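Histidinol dehydrogenase (Elizabethkingia anophelis NUHP1, PDB 6AN0) probably catalyses the zinc-dependent, two-step NAD-linked oxidation of L-histidinol to L-histidine, the last step of histidine biosynthesis. Local coordinates at residues 90-95 against 364-369; 143-148 against 176-181. All coordinates share one frame; numbering follows the deposited sequence. Where two conformers were deposited one is given.

Contact 1 (90-95 against 364-369). With ZN (zinc ion), chain B.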
# COMPACT_ATOMS: atom_id res chain seq x y z
N ILE A 90 -6.68 13.27 -26.48
CA ILE A 90 -7.05 12.81 -25.14
C ILE A 90 -7.80 11.49 -25.22
O ILE A 90 -7.59 10.60 -24.38
CB ILE A 90 -7.86 13.90 -24.41
CG1 ILE A 90 -6.96 15.11 -24.14
CG2 ILE A 90 -8.43 13.36 -23.10
CD1 ILE A 90 -7.66 16.28 -23.47
N GLN A 91 -8.68 11.34 -26.21
CA GLN A 91 -9.40 10.08 -26.36
C GLN A 91 -8.46 8.94 -26.72
O GLN A 91 -8.63 7.81 -26.25
CB GLN A 91 -10.51 10.24 -27.40
CG GLN A 91 -11.54 11.27 -26.95
CD GLN A 91 -12.80 11.27 -27.77
OE1 GLN A 91 -13.89 11.50 -27.25
NE2 GLN A 91 -12.67 11.01 -29.07
N MET A 92 -7.46 9.21 -27.56
CA MET A 92 -6.45 8.21 -27.89
C MET A 92 -5.70 7.77 -26.64
O MET A 92 -5.50 6.57 -26.41
CB MET A 92 -5.47 8.79 -28.92
CG MET A 92 -4.35 7.86 -29.35
SD MET A 92 -2.89 7.97 -28.30
CE MET A 92 -2.29 9.62 -28.70
N ALA A 93 -5.28 8.73 -25.82
CA ALA A 93 -4.60 8.39 -24.57
C ALA A 93 -5.51 7.60 -23.63
O ALA A 93 -5.10 6.59 -23.05
CB ALA A 93 -4.10 9.67 -23.89
N ALA A 94 -6.76 8.05 -23.47
CA ALA A 94 -7.68 7.38 -22.55
C ALA A 94 -7.90 5.93 -22.96
O ALA A 94 -7.98 5.03 -22.11
CB ALA A 94 -9.01 8.13 -22.50
N SER A 95 -8.01 5.68 -24.26
CA SER A 95 -8.23 4.31 -24.72
C SER A 95 -7.06 3.41 -24.36
O SER A 95 -7.26 2.27 -23.91
CB SER A 95 -8.49 4.30 -26.23
OG SER A 95 -9.81 4.72 -26.52
N ASP A 364 4.33 9.23 -20.13
CA ASP A 364 3.67 10.35 -19.46
C ASP A 364 2.25 10.55 -19.97
O ASP A 364 1.36 10.93 -19.20
CB ASP A 364 4.46 11.65 -19.66
CG ASP A 364 5.72 11.70 -18.83
OD1 ASP A 364 5.89 10.86 -17.92
OD2 ASP A 364 6.56 12.59 -19.13
N TYR A 365 2.02 10.32 -21.26
CA TYR A 365 0.78 10.74 -21.89
C TYR A 365 -0.08 9.60 -22.41
O TYR A 365 -1.29 9.59 -22.15
CB TYR A 365 1.06 11.72 -23.05
CG TYR A 365 1.48 13.09 -22.58
CD1 TYR A 365 0.56 13.96 -22.01
CD2 TYR A 365 2.79 13.51 -22.73
CE1 TYR A 365 0.94 15.22 -21.59
CE2 TYR A 365 3.18 14.77 -22.31
CZ TYR A 365 2.26 15.61 -21.74
OH TYR A 365 2.65 16.86 -21.32
N ALA A 366 0.49 8.66 -23.17
CA ALA A 366 -0.37 7.90 -24.08
C ALA A 366 -0.10 6.41 -24.23
O ALA A 366 -0.96 5.73 -24.81
CB ALA A 366 -0.32 8.53 -25.48
N SER A 367 1.04 5.86 -23.78
CA SER A 367 1.32 4.45 -24.04
C SER A 367 0.34 3.53 -23.33
O SER A 367 -0.00 2.45 -23.85
CB SER A 367 2.75 4.11 -23.64
OG SER A 367 2.89 4.06 -22.22
N GLY A 368 -0.16 3.94 -22.17
CA GLY A 368 -1.09 3.17 -21.39
C GLY A 368 -0.63 2.87 -19.98
O GLY A 368 -1.47 2.56 -19.12
N THR A 369 0.67 2.95 -19.71
CA THR A 369 1.17 2.78 -18.36
C THR A 369 0.79 3.99 -17.52
O THR A 369 0.37 5.03 -18.04
CB THR A 369 2.69 2.60 -18.36
OG1 THR A 369 3.30 3.76 -18.96
CG2 THR A 369 3.09 1.37 -19.17
ZN ZN B . 6.81 14.24 -17.72
O HOH W 1 6.72 12.73 -16.09
O HOH W 2 8.79 13.76 -17.60
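Ala-93, on helix 84-102, and Ala-366, the residue at which the chain leaves the helical conformation of 360-365, bring their backbones together with a CA-CA separation of only 4.3 Å. The closeness is consistent with both side chains being single methyl groups. The two CB atoms lie 4.3 Å apart, and Ala-93 CB also rests against the backbone carbonyl Tyr-365 O at 3.3 Å. No hydrogen bond joins the segments, and contacts between side chains are apolar. Met-92 adds to them from one helical position earlier: its CG stands anti to the backbone N (chi1 180°), and bends at chi2 and chi3 turn the thioether toward segment 364-369, placing SD 3.9 Å from Ala-366 CB with CE equally near. The contact lies next to the zinc site of histidinol dehydrogenase, in the segment supplying one ligand. Asp-364 OD2 binds the zinc ion at 2.2 Å, beside two waters, His-266, and His-423 of the second subunit; OD1 receives a weak hydrogen bond from one of those waters. Tyr-365 meets helix 84-102 through its backbone, while its ring extends toward the second subunit, whose Glu-418 is hydrogen-bonded to OH. That subunit also covers the alanine pair, with its Met-414 on Ala-93 and its Ile-411 on Ala-366. Within the chain, Ala-366 O accepts a hydrogen bond from Asn-96 ND2 of helix 84-102.

Contact 2 (143-148 against 176-181)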
# COMPACT_ATOMS: atom_id res chain seq x y z
N THR A 143 -2.90 13.71 -15.65
CA THR A 143 -3.05 13.01 -14.38
C THR A 143 -4.50 12.63 -14.10
O THR A 143 -4.76 11.64 -13.42
CB THR A 143 -2.48 13.89 -13.26
OG1 THR A 143 -1.11 14.16 -13.55
CG2 THR A 143 -2.56 13.18 -11.90
N VAL A 144 -5.46 13.42 -14.61
CA VAL A 144 -6.86 13.05 -14.47
C VAL A 144 -7.12 11.68 -15.10
O VAL A 144 -7.78 10.82 -14.50
CB VAL A 144 -7.77 14.13 -15.08
CG1 VAL A 144 -9.22 13.69 -15.01
CG2 VAL A 144 -7.56 15.46 -14.36
N LEU A 145 -6.60 11.46 -16.31
CA LEU A 145 -6.74 10.14 -16.94
C LEU A 145 -6.08 9.05 -16.12
O LEU A 145 -6.64 7.96 -15.95
CB LEU A 145 -6.14 10.15 -18.36
CG LEU A 145 -6.80 11.06 -19.39
CD1 LEU A 145 -6.03 10.98 -20.71
CD2 LEU A 145 -8.27 10.69 -19.58
N MET A 146 -4.87 9.31 -15.62
CA MET A 146 -4.08 8.28 -14.95
C MET A 146 -4.73 7.80 -13.66
O MET A 146 -4.51 6.65 -13.25
CB MET A 146 -2.68 8.83 -14.62
CG MET A 146 -1.83 9.18 -15.84
SD MET A 146 -1.43 7.71 -16.82
CE MET A 146 -0.77 8.44 -18.33
N LEU A 147 -5.46 8.66 -12.96
CA LEU A 147 -6.07 8.30 -11.69
C LEU A 147 -7.55 8.00 -11.83
O LEU A 147 -8.06 7.09 -11.18
CB LEU A 147 -5.87 9.42 -10.67
CG LEU A 147 -4.41 9.78 -10.43
CD1 LEU A 147 -4.30 10.95 -9.46
CD2 LEU A 147 -3.59 8.59 -9.91
N GLY A 148 -8.24 8.72 -12.72
CA GLY A 148 -9.67 8.52 -12.89
C GLY A 148 -10.01 7.21 -13.59
O GLY A 148 -11.01 6.57 -13.27
N LEU A 176 -11.48 20.10 -16.74
CA LEU A 176 -12.90 19.79 -16.63
C LEU A 176 -13.34 18.87 -17.77
O LEU A 176 -14.10 17.92 -17.54
CB LEU A 176 -13.73 21.08 -16.63
CG LEU A 176 -13.44 22.04 -15.47
CD1 LEU A 176 -14.29 23.30 -15.60
CD2 LEU A 176 -13.71 21.35 -14.13
N TYR A 177 -12.89 19.16 -18.99
CA TYR A 177 -13.21 18.28 -20.12
C TYR A 177 -12.78 16.85 -19.84
O TYR A 177 -13.56 15.90 -20.01
CB TYR A 177 -12.55 18.79 -21.41
CG TYR A 177 -12.63 17.74 -22.49
CD1 TYR A 177 -11.58 16.84 -22.73
CD2 TYR A 177 -13.80 17.58 -23.22
CE1 TYR A 177 -11.69 15.84 -23.70
CE2 TYR A 177 -13.92 16.58 -24.19
CZ TYR A 177 -12.87 15.72 -24.42
OH TYR A 177 -13.01 14.75 -25.38
N THR A 178 -11.52 16.67 -19.41
CA THR A 178 -10.97 15.34 -19.20
C THR A 178 -11.65 14.61 -18.05
O THR A 178 -11.93 13.41 -18.16
CB THR A 178 -9.46 15.44 -18.97
OG1 THR A 178 -8.85 16.16 -20.06
CG2 THR A 178 -8.86 14.05 -18.90
N ALA A 179 -11.94 15.31 -16.94
CA ALA A 179 -12.65 14.64 -15.85
C ALA A 179 -14.05 14.24 -16.27
O ALA A 179 -14.50 13.13 -15.98
CB ALA A 179 -12.70 15.53 -14.61
N ASN A 180 -14.75 15.13 -16.98
CA ASN A 180 -16.11 14.82 -17.43
C ASN A 180 -16.10 13.66 -18.42
O ASN A 180 -17.00 12.81 -18.39
CB ASN A 180 -16.77 16.05 -18.03
CG ASN A 180 -18.17 15.77 -18.51
OD1 ASN A 180 -18.41 15.59 -19.71
ND2 ASN A 180 -19.10 15.71 -17.58
N LEU A 181 -15.09 13.61 -19.30
CA LEU A 181 -14.97 12.54 -20.29
C LEU A 181 -15.00 11.16 -19.65
O LEU A 181 -15.66 10.25 -20.16
CB LEU A 181 -13.67 12.71 -21.09
CG LEU A 181 -13.32 11.61 -22.11
CD1 LEU A 181 -14.34 11.57 -23.24
CD2 LEU A 181 -11.90 11.79 -22.66
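Thr-178 and Val-144, the residues with the most surface buried here, face each other between two helices that run nearly parallel, their short axes 9.2 Å apart at a crossing angle of -22°. Helices 142-154 and 173-181 each follow a strand of the mixed sheet and precede the next: 117-132, 158-163 and 186-189 are paired in parallel in that order, so the connections are successive beta-alpha-beta crossovers of an alpha/beta domain. Nearest backbones are those of Val-144 and Ala-179, with CA atoms 6.2 Å apart, a spacing consistent with the single methyl of Ala-179. Val-144 points toward the partner helix. With CG1 anti to its backbone N (chi1 176°), that branch reaches the backbone at Ala-179, 3.7 Å from its CA, and lies 4.0 Å from its CB. Thr-178 is reached too, Val-144 CG1 standing 3.9 Å from Thr-178 CG2.

With chi1 at -55°, Thr-178 holds CG2 anti to its backbone N and toward helix 142-154, and leaves OG1 beside the N. This OG1 is hydrogen-bonded to Ala-174 O one turn back in its own helix, which satisfies the polar atom within a buried apolar setting. Leu-145 meets the same methyl from a direction roughly at right angles to that of Val-144: its CA-CB bond does not aim at helix 173-181, but its CG and CD2 reach Thr-178 CG2, CG lying 3.7 Å from it, and the two side chains cross at about a right angle. Ile-97 of helix 84-102 covers Leu-145, Ile-90 of the same helix covers Thr-178, and Ile-187 of strand 186-189 lies on Ala-179. The tightest carbon pair in the interface is Leu-145 CD2 to Thr-178 CG2, at 3.5 Å.

In the fold
The chain begins with strand 10-13, an outer strand of the parallel sheet, and several helices before helix 84-102, which supplies segment 90-95. It then enters the mixed sheet and forms helices 142-154 and 173-181, whose meeting in contact 2 closes a short loop around strand 158-163. Contact 1 closes only after the rest of the six-stranded parallel sheet is built, when 364-369 returns to helix 84-102, so contact 2 is nested within its loop. Their centres are 11 Å apart and they touch directly: Ile-90 CD1 packs 3.6 Å from Thr-178 OG1, and Met-146 CE lies 3.4 Å from Asp-364 O. Helix 84-102 and the helix pair thus link the mixed sheet to the zinc-binding segment.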